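Local atomic coordinates of aminopeptidase N family protein (Idiomarina loihiensis L2TR, PDB entry 4FGM), a protein that binds a zinc ion and is probably an aminopeptidase, a metal-dependent hydrolase of the M61 family. Residues L189-D203 with L252-Y264. Sequence-based numbering, arbitrary orientation.
Sequences LSGRHYADTSRITAD and LISAHQYEMNDNY
Ile253 CD1 lies over one face of the Arg199 guanidinium, 3.4 Å above its plane and offset toward the rim, while carbonyl oxygens of the other segment meet its edge. Arg199 NH2 donates to Tyr258 O (2.7 Å), nearly in the guanidinium plane; Arg199 NH1 reaches Gln257 O (3.1 Å) less straight, at 142° at the hydrogen, and also a water shared with Asp196 OD2 and Ser254 O. Asp203 OD2 also lies at the edge, in plane, in a salt bridge with Arg199 NE whose hydrogen bond is weak. Ile253 CG2 covers one face of the Tyr264 ring, 3.5 Å above its centre. At that ring's edge, Tyr264 OH donates to the anti lone pair of Asp203 OD2 (2.8 Å).

Bent at chi2 (-90°), the Arg199 chain crosses Ile253 at about a right angle, bringing the guanidinium beside Ile253 CD1. A leucine in place of Arg199 would probably leave the Gln257 and Tyr258 carbonyls without these donors and Asp203 without its cationic mate.

Asp196 N donates to Ile253 O (3.0 Å, 166°), while Asp196 OD1 accepts from Arg199 N. The arrangement is thus an N-capped helix start, 197-215, pinned against the loop leading into helix 262-277, which carries the HExxH zinc motif.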
ATOM      1  N   LEU A 189       0.009 -17.790  -6.666  1.00 38.32           N
ATOM      2  CA  LEU A 189       1.302 -17.645  -6.004  1.00 37.13           C
ATOM      3  C   LEU A 189       2.479 -17.995  -6.901  1.00 39.92           C
ATOM      4  O   LEU A 189       2.437 -18.986  -7.640  1.00 38.76           O
ATOM      5  CB  LEU A 189       1.363 -18.553  -4.772  1.00 41.36           C
ATOM      6  CG  LEU A 189       0.229 -18.487  -3.748  1.00 44.45           C
ATOM      7  CD1 LEU A 189       0.481 -19.535  -2.658  1.00 42.22           C
ATOM      8  CD2 LEU A 189       0.146 -17.099  -3.153  1.00 40.24           C
ATOM      9  N   SER A 190       3.530 -17.182  -6.819  1.00 35.05           N
ATOM     10  CA  SER A 190       4.758 -17.405  -7.573  1.00 32.52           C
ATOM     11  C   SER A 190       5.908 -17.221  -6.583  1.00 39.67           C
ATOM     12  O   SER A 190       5.988 -16.197  -5.900  1.00 42.21           O
ATOM     13  CB  SER A 190       4.904 -16.396  -8.712  1.00 37.44           C
ATOM     14  OG  SER A 190       6.160 -16.556  -9.368  1.00 38.60           O
ATOM     15  N   GLY A 191       6.795 -18.212  -6.511  1.00 39.90           N
ATOM     16  CA  GLY A 191       7.916 -18.144  -5.587  1.00 44.06           C
ATOM     17  C   GLY A 191       7.902 -19.385  -4.713  1.00 43.41           C
ATOM     18  O   GLY A 191       6.948 -20.155  -4.772  1.00 43.48           O
ATOM     19  N   ARG A 192       8.948 -19.604  -3.920  1.00 41.61           N
ATOM     20  CA  ARG A 192       8.984 -20.779  -3.049  1.00 37.05           C
ATOM     21  C   ARG A 192       8.074 -20.514  -1.851  1.00 43.08           C
ATOM     22  O   ARG A 192       8.173 -19.466  -1.224  1.00 44.68           O
ATOM     23  CB  ARG A 192      10.420 -21.056  -2.577  1.00 34.81           C
ATOM     24  CG  ARG A 192      11.395 -21.357  -3.706  1.00 45.70           C
ATOM     25  CD  ARG A 192      12.722 -21.904  -3.190  1.00 63.75           C
ATOM     26  NE  ARG A 192      12.788 -23.361  -3.292  1.00 76.78           N
ATOM     27  CZ  ARG A 192      13.468 -24.015  -4.229  1.00 81.61           C
ATOM     28  NH1 ARG A 192      14.150 -23.344  -5.147  1.00 81.20           N
ATOM     29  NH2 ARG A 192      13.460 -25.340  -4.257  1.00 85.63           N
ATOM     30  N   HIS A 193       7.188 -21.456  -1.539  1.00 47.03           N
ATOM     31  CA  HIS A 193       6.260 -21.289  -0.416  1.00 45.01           C
ATOM     32  C   HIS A 193       5.689 -22.641   0.017  1.00 45.17           C
ATOM     33  O   HIS A 193       5.838 -23.632  -0.684  1.00 46.40           O
ATOM     34  CB  HIS A 193       5.099 -20.393  -0.840  1.00 45.35           C
ATOM     35  CG  HIS A 193       4.189 -21.047  -1.832  1.00 42.94           C
ATOM     36  ND1 HIS A 193       3.201 -21.931  -1.458  1.00 47.79           N
ATOM     37  CD2 HIS A 193       4.192 -21.036  -3.185  1.00 39.84           C
ATOM     38  CE1 HIS A 193       2.638 -22.439  -2.538  1.00 50.89           C
ATOM     39  NE2 HIS A 193       3.222 -21.914  -3.600  1.00 45.04           N
ATOM     40  N   TYR A 194       5.012 -22.664   1.159  1.00 47.43           N
ATOM     41  CA  TYR A 194       4.410 -23.892   1.672  1.00 44.26           C
ATOM     42  C   TYR A 194       2.970 -23.620   2.071  1.00 43.07           C
ATOM     43  O   TYR A 194       2.458 -24.202   3.022  1.00 52.08           O
ATOM     44  CB  TYR A 194       5.179 -24.396   2.894  1.00 47.47           C
ATOM     45  CG  TYR A 194       6.665 -24.506   2.662  1.00 53.84           C
ATOM     46  CD1 TYR A 194       7.478 -23.376   2.701  1.00 52.10           C
ATOM     47  CD2 TYR A 194       7.254 -25.735   2.362  1.00 48.28           C
ATOM     48  CE1 TYR A 194       8.839 -23.462   2.446  1.00 53.78           C
ATOM     49  CE2 TYR A 194       8.613 -25.835   2.104  1.00 53.24           C
ATOM     50  CZ  TYR A 194       9.402 -24.693   2.145  1.00 58.04           C
ATOM     51  OH  TYR A 194      10.751 -24.780   1.872  1.00 61.96           O
ATOM     52  N   ALA A 195       2.319 -22.738   1.323  1.00 42.51           N
ATOM     53  CA  ALA A 195       0.946 -22.348   1.611  1.00 42.23           C
ATOM     54  C   ALA A 195      -0.130 -23.422   1.557  1.00 42.45           C
ATOM     55  O   ALA A 195      -0.189 -24.243   0.641  1.00 43.11           O
ATOM     56  CB  ALA A 195       0.540 -21.192   0.702  1.00 36.68           C
ATOM     57  N   ASP A 196      -0.984 -23.396   2.571  1.00 42.34           N
ATOM     58  CA  ASP A 196      -2.127 -24.288   2.644  1.00 46.17           C
ATOM     59  C   ASP A 196      -3.184 -23.457   1.904  1.00 40.17           C
ATOM     60  O   ASP A 196      -3.934 -22.706   2.530  1.00 40.45           O
ATOM     61  CB  ASP A 196      -2.549 -24.487   4.101  1.00 48.76           C
ATOM     62  CG  ASP A 196      -3.770 -25.376   4.236  1.00 52.85           C
ATOM     63  OD1 ASP A 196      -4.489 -25.546   3.227  1.00 50.12           O
ATOM     64  OD2 ASP A 196      -4.012 -25.894   5.350  1.00 57.56           O
ATOM     65  N   THR A 197      -3.218 -23.574   0.577  1.00 40.11           N
ATOM     66  CA  THR A 197      -4.150 -22.796  -0.235  1.00 47.56           C
ATOM     67  C   THR A 197      -5.632 -22.996   0.069  1.00 52.76           C
ATOM     68  O   THR A 197      -6.423 -22.069  -0.083  1.00 52.68           O
ATOM     69  CB  THR A 197      -3.925 -23.038  -1.738  1.00 48.13           C
ATOM     70  OG1 THR A 197      -3.844 -24.442  -1.988  1.00 53.76           O
ATOM     71  CG2 THR A 197      -2.654 -22.361  -2.199  1.00 42.42           C
ATOM     72  N   SER A 198      -6.021 -24.192   0.489  1.00 53.11           N
ATOM     73  CA  SER A 198      -7.424 -24.421   0.804  1.00 54.70           C
ATOM     74  C   SER A 198      -7.816 -23.555   1.981  1.00 49.30           C
ATOM     75  O   SER A 198      -8.846 -22.892   1.960  1.00 51.80           O
ATOM     76  CB  SER A 198      -7.677 -25.889   1.149  1.00 62.00           C
ATOM     77  OG  SER A 198      -7.506 -26.710   0.009  1.00 75.45           O
ATOM     78  N   ARG A 199      -6.977 -23.549   3.006  1.00 47.32           N
ATOM     79  CA  ARG A 199      -7.266 -22.769   4.205  1.00 53.00           C
ATOM     80  C   ARG A 199      -7.239 -21.264   3.943  1.00 48.82           C
ATOM     81  O   ARG A 199      -8.159 -20.553   4.345  1.00 48.61           O
ATOM     82  CB  ARG A 199      -6.277 -23.147   5.311  1.00 53.00           C
ATOM     83  CG  ARG A 199      -6.592 -22.592   6.683  1.00 49.78           C
ATOM     84  CD  ARG A 199      -5.958 -21.241   6.897  1.00 46.68           C
ATOM     85  NE  ARG A 199      -6.043 -20.800   8.292  1.00 55.85           N
ATOM     86  CZ  ARG A 199      -5.454 -21.410   9.320  1.00 61.57           C
ATOM     87  NH1 ARG A 199      -4.725 -22.504   9.132  1.00 61.24           N
ATOM     88  NH2 ARG A 199      -5.585 -20.914  10.544  1.00 62.88           N
ATOM     89  N   ILE A 200      -6.201 -20.779   3.265  1.00 45.33           N
ATOM     90  CA  ILE A 200      -6.080 -19.350   2.964  1.00 44.14           C
ATOM     91  C   ILE A 200      -7.239 -18.906   2.077  1.00 43.50           C
ATOM     92  O   ILE A 200      -7.838 -17.857   2.272  1.00 43.02           O
ATOM     93  CB  ILE A 200      -4.737 -19.047   2.243  1.00 36.61           C
ATOM     94  CG1 ILE A 200      -3.568 -19.347   3.183  1.00 43.70           C
ATOM     95  CG2 ILE A 200      -4.680 -17.599   1.811  1.00 38.86           C
ATOM     96  CD1 ILE A 200      -2.208 -19.309   2.505  1.00 47.71           C
ATOM     97  N   THR A 201      -7.553 -19.736   1.100  1.00 38.74           N
ATOM     98  CA  THR A 201      -8.623 -19.462   0.168  1.00 48.54           C
ATOM     99  C   THR A 201      -9.968 -19.429   0.889  1.00 48.62           C
ATOM    100  O   THR A 201     -10.825 -18.592   0.592  1.00 50.31           O
ATOM    101  CB  THR A 201      -8.590 -20.519  -0.955  1.00 51.34           C
ATOM    102  OG1 THR A 201      -8.130 -19.896  -2.162  1.00 57.91           O
ATOM    103  CG2 THR A 201      -9.937 -21.155  -1.163  1.00 55.58           C
ATOM    104  N   ALA A 202     -10.144 -20.330   1.850  1.00 44.47           N
ATOM    105  CA  ALA A 202     -11.376 -20.377   2.625  1.00 44.11           C
ATOM    106  C   ALA A 202     -11.519 -19.080   3.421  1.00 47.64           C
ATOM    107  O   ALA A 202     -12.620 -18.535   3.531  1.00 49.41           O
ATOM    108  CB  ALA A 202     -11.364 -21.574   3.565  1.00 39.18           C
ATOM    109  N   ASP A 203     -10.414 -18.580   3.980  1.00 41.03           N
ATOM    110  CA  ASP A 203     -10.481 -17.329   4.728  1.00 45.25           C
ATOM    111  C   ASP A 203     -10.741 -16.143   3.793  1.00 46.53           C
ATOM    112  O   ASP A 203     -11.500 -15.228   4.141  1.00 46.40           O
ATOM    113  CB  ASP A 203      -9.196 -17.089   5.529  1.00 41.99           C
ATOM    114  CG  ASP A 203      -9.069 -18.022   6.719  1.00 50.56           C
ATOM    115  OD1 ASP A 203     -10.115 -18.510   7.201  1.00 54.34           O
ATOM    116  OD2 ASP A 203      -7.931 -18.255   7.181  1.00 52.35           O
ATOM    117  N   LEU A 252       2.363 -16.773   4.676  1.00 44.70           N
ATOM    118  CA  LEU A 252       1.461 -17.739   4.072  1.00 43.66           C
ATOM    119  C   LEU A 252       1.440 -18.995   4.917  1.00 46.48           C
ATOM    120  O   LEU A 252       2.289 -19.875   4.774  1.00 54.47           O
ATOM    121  CB  LEU A 252       1.902 -18.053   2.641  1.00 42.23           C
ATOM    122  CG  LEU A 252       1.889 -16.849   1.688  1.00 45.94           C
ATOM    123  CD1 LEU A 252       2.348 -17.294   0.313  1.00 48.45           C
ATOM    124  CD2 LEU A 252       0.494 -16.247   1.594  1.00 43.75           C
ATOM    125  N   ILE A 253       0.448 -19.063   5.796  1.00 43.10           N
ATOM    126  CA  ILE A 253       0.281 -20.171   6.721  1.00 46.06           C
ATOM    127  C   ILE A 253       0.290 -21.562   6.063  1.00 46.90           C
ATOM    128  O   ILE A 253      -0.300 -21.776   4.999  1.00 38.89           O
ATOM    129  CB  ILE A 253      -1.004 -19.938   7.562  1.00 39.87           C
ATOM    130  CG1 ILE A 253      -1.038 -20.897   8.748  1.00 51.27           C
ATOM    131  CG2 ILE A 253      -2.238 -20.060   6.688  1.00 38.02           C
ATOM    132  CD1 ILE A 253      -1.901 -20.388   9.888  1.00 54.99           C
ATOM    133  N   SER A 254       0.991 -22.497   6.702  1.00 45.25           N
ATOM    134  CA  SER A 254       1.113 -23.858   6.196  1.00 49.18           C
ATOM    135  C   SER A 254       0.041 -24.798   6.748  1.00 50.50           C
ATOM    136  O   SER A 254      -0.716 -24.444   7.657  1.00 50.40           O
ATOM    137  CB  SER A 254       2.498 -24.421   6.529  1.00 53.73           C
ATOM    138  OG  SER A 254       2.653 -24.624   7.923  1.00 54.92           O
ATOM    139  N   ALA A 255      -0.004 -26.006   6.197  1.00 48.55           N
ATOM    140  CA  ALA A 255      -0.972 -27.011   6.611  1.00 52.23           C
ATOM    141  C   ALA A 255      -0.730 -27.514   8.034  1.00 55.35           C
ATOM    142  O   ALA A 255      -1.604 -28.147   8.625  1.00 60.61           O
ATOM    143  CB  ALA A 255      -0.948 -28.184   5.634  1.00 47.25           C
ATOM    144  N   HIS A 256       0.449 -27.231   8.580  1.00 56.30           N
ATOM    145  CA  HIS A 256       0.788 -27.672   9.931  1.00 58.60           C
ATOM    146  C   HIS A 256       0.655 -26.568  10.976  1.00 64.88           C
ATOM    147  O   HIS A 256       1.050 -26.744  12.130  1.00 61.23           O
ATOM    148  CB  HIS A 256       2.206 -28.236   9.946  1.00 51.16           C
ATOM    149  CG  HIS A 256       2.437 -29.286   8.904  1.00 59.43           C
ATOM    150  ND1 HIS A 256       1.638 -30.401   8.785  1.00 61.92           N
ATOM    151  CD2 HIS A 256       3.363 -29.375   7.919  1.00 58.06           C
ATOM    152  CE1 HIS A 256       2.060 -31.135   7.769  1.00 64.14           C
ATOM    153  NE2 HIS A 256       3.104 -30.535   7.228  1.00 63.46           N
ATOM    154  N   GLN A 257       0.104 -25.429  10.562  1.00 64.79           N
ATOM    155  CA  GLN A 257      -0.102 -24.292  11.453  1.00 65.39           C
ATOM    156  C   GLN A 257      -1.608 -24.091  11.617  1.00 73.07           C
ATOM    157  O   GLN A 257      -2.262 -23.510  10.754  1.00 74.83           O
ATOM    158  CB  GLN A 257       0.524 -23.024  10.862  1.00 61.85           C
ATOM    159  CG  GLN A 257       2.049 -22.974  10.873  1.00 58.28           C
ATOM    160  CD  GLN A 257       2.597 -21.707  10.210  1.00 61.60           C
ATOM    161  OE1 GLN A 257       2.624 -21.594   8.978  1.00 59.90           O
ATOM    162  NE2 GLN A 257       3.022 -20.744  11.026  1.00 51.86           N
ATOM    163  N   TYR A 258      -2.153 -24.574  12.728  1.00 81.48           N
ATOM    164  CA  TYR A 258      -3.586 -24.463  12.977  1.00 85.70           C
ATOM    165  C   TYR A 258      -4.034 -23.057  13.350  1.00 77.32           C
ATOM    166  O   TYR A 258      -4.893 -22.470  12.690  1.00 73.48           O
ATOM    167  CB  TYR A 258      -4.012 -25.426  14.089  1.00 92.90           C
ATOM    168  CG  TYR A 258      -5.504 -25.407  14.356  1.00101.76           C
ATOM    169  CD1 TYR A 258      -6.401 -25.978  13.451  1.00105.46           C
ATOM    170  CD2 TYR A 258      -6.025 -24.783  15.492  1.00102.68           C
ATOM    171  CE1 TYR A 258      -7.782 -25.927  13.668  1.00107.34           C
ATOM    172  CE2 TYR A 258      -7.403 -24.725  15.720  1.00105.30           C
ATOM    173  CZ  TYR A 258      -8.275 -25.299  14.802  1.00106.94           C
ATOM    174  OH  TYR A 258      -9.636 -25.240  15.014  1.00104.47           O
ATOM    175  N   GLU A 259      -3.446 -22.522  14.413  1.00 75.08           N
ATOM    176  CA  GLU A 259      -3.806 -21.199  14.898  1.00 74.49           C
ATOM    177  C   GLU A 259      -3.350 -20.018  14.049  1.00 65.71           C
ATOM    178  O   GLU A 259      -2.403 -20.103  13.268  1.00 58.07           O
ATOM    179  CB  GLU A 259      -3.273 -21.004  16.318  1.00 85.23           C
ATOM    180  CG  GLU A 259      -3.905 -21.900  17.373  1.00 98.37           C
ATOM    181  CD  GLU A 259      -5.403 -21.695  17.491  1.00109.57           C
ATOM    182  OE1 GLU A 259      -5.861 -20.540  17.352  1.00112.81           O
ATOM    183  OE2 GLU A 259      -6.120 -22.687  17.738  1.00114.31           O
HETATM  184  N   MSE A 260      -4.050 -18.909  14.238  1.00 58.93           N
HETATM  185  CA  MSE A 260      -3.764 -17.654  13.570  1.00 54.41           C
HETATM  186  C   MSE A 260      -2.497 -17.087  14.208  1.00 57.32           C
HETATM  187  O   MSE A 260      -2.257 -17.295  15.397  1.00 55.07           O
HETATM  188  CB  MSE A 260      -4.927 -16.688  13.814  1.00 46.62           C
HETATM  189  CG  MSE A 260      -4.659 -15.239  13.436  1.00 55.08           C
HETATM  190 SE   MSE A 260      -4.556 -14.971  11.526  1.00 62.45          SE
HETATM  191  CE  MSE A 260      -6.142 -15.973  11.031  1.00 49.21           C
ATOM    192  N   ASN A 261      -1.685 -16.384  13.419  1.00 49.57           N
ATOM    193  CA  ASN A 261      -0.476 -15.751  13.937  1.00 48.74           C
ATOM    194  C   ASN A 261      -0.381 -14.354  13.327  1.00 50.44           C
ATOM    195  O   ASN A 261      -1.099 -14.038  12.381  1.00 52.09           O
ATOM    196  CB  ASN A 261       0.773 -16.593  13.626  1.00 47.72           C
ATOM    197  CG  ASN A 261       0.993 -16.806  12.141  1.00 57.07           C
ATOM    198  OD1 ASN A 261       1.240 -15.859  11.392  1.00 51.66           O
ATOM    199  ND2 ASN A 261       0.913 -18.060  11.709  1.00 60.27           N
ATOM    200  N   ASP A 262       0.489 -13.514  13.871  1.00 48.02           N
ATOM    201  CA  ASP A 262       0.632 -12.144  13.391  1.00 47.14           C
ATOM    202  C   ASP A 262       1.023 -12.012  11.921  1.00 48.20           C
ATOM    203  O   ASP A 262       0.557 -11.103  11.231  1.00 47.86           O
ATOM    204  CB  ASP A 262       1.643 -11.395  14.263  1.00 55.91           C
ATOM    205  CG  ASP A 262       1.164 -11.232  15.693  1.00 64.68           C
ATOM    206  OD1 ASP A 262       0.400 -12.103  16.165  1.00 66.39           O
ATOM    207  OD2 ASP A 262       1.557 -10.244  16.352  1.00 69.15           O
ATOM    208  N   ASN A 263       1.871 -12.914  11.439  1.00 43.93           N
ATOM    209  CA  ASN A 263       2.313 -12.846  10.053  1.00 43.29           C
ATOM    210  C   ASN A 263       1.204 -13.156   9.061  1.00 44.48           C
ATOM    211  O   ASN A 263       1.013 -12.412   8.097  1.00 38.45           O
ATOM    212  CB  ASN A 263       3.498 -13.781   9.828  1.00 44.67           C
ATOM    213  CG  ASN A 263       4.676 -13.418  10.690  1.00 47.90           C
ATOM    214  OD1 ASN A 263       5.045 -12.247  10.794  1.00 51.68           O
ATOM    215  ND2 ASN A 263       5.279 -14.414  11.316  1.00 48.26           N
ATOM    216  N   TYR A 264       0.470 -14.243   9.295  1.00 38.44           N
ATOM    217  CA  TYR A 264      -0.618 -14.610   8.405  1.00 39.03           C
ATOM    218  C   TYR A 264      -1.680 -13.516   8.455  1.00 39.67           C
ATOM    219  O   TYR A 264      -2.298 -13.190   7.441  1.00 38.28           O
ATOM    220  CB  TYR A 264      -1.206 -15.958   8.813  1.00 40.45           C
ATOM    221  CG  TYR A 264      -2.399 -16.399   7.988  1.00 43.64           C
ATOM    222  CD1 TYR A 264      -2.428 -16.203   6.606  1.00 41.10           C
ATOM    223  CD2 TYR A 264      -3.490 -17.039   8.587  1.00 46.17           C
ATOM    224  CE1 TYR A 264      -3.514 -16.633   5.841  1.00 44.01           C
ATOM    225  CE2 TYR A 264      -4.577 -17.475   7.836  1.00 48.94           C
ATOM    226  CZ  TYR A 264      -4.586 -17.269   6.462  1.00 48.30           C
ATOM    227  OH  TYR A 264      -5.654 -17.691   5.704  1.00 48.31           O
TER
HETATM  228  O   HOH W   1       4.714 -20.256   3.064  1.00 40.40           O
HETATM  229  O   HOH W   2       1.281 -26.526   3.556  1.00 54.52           O
HETATM  230  O   HOH W   3      -3.689 -24.550   7.484  1.00 54.96           O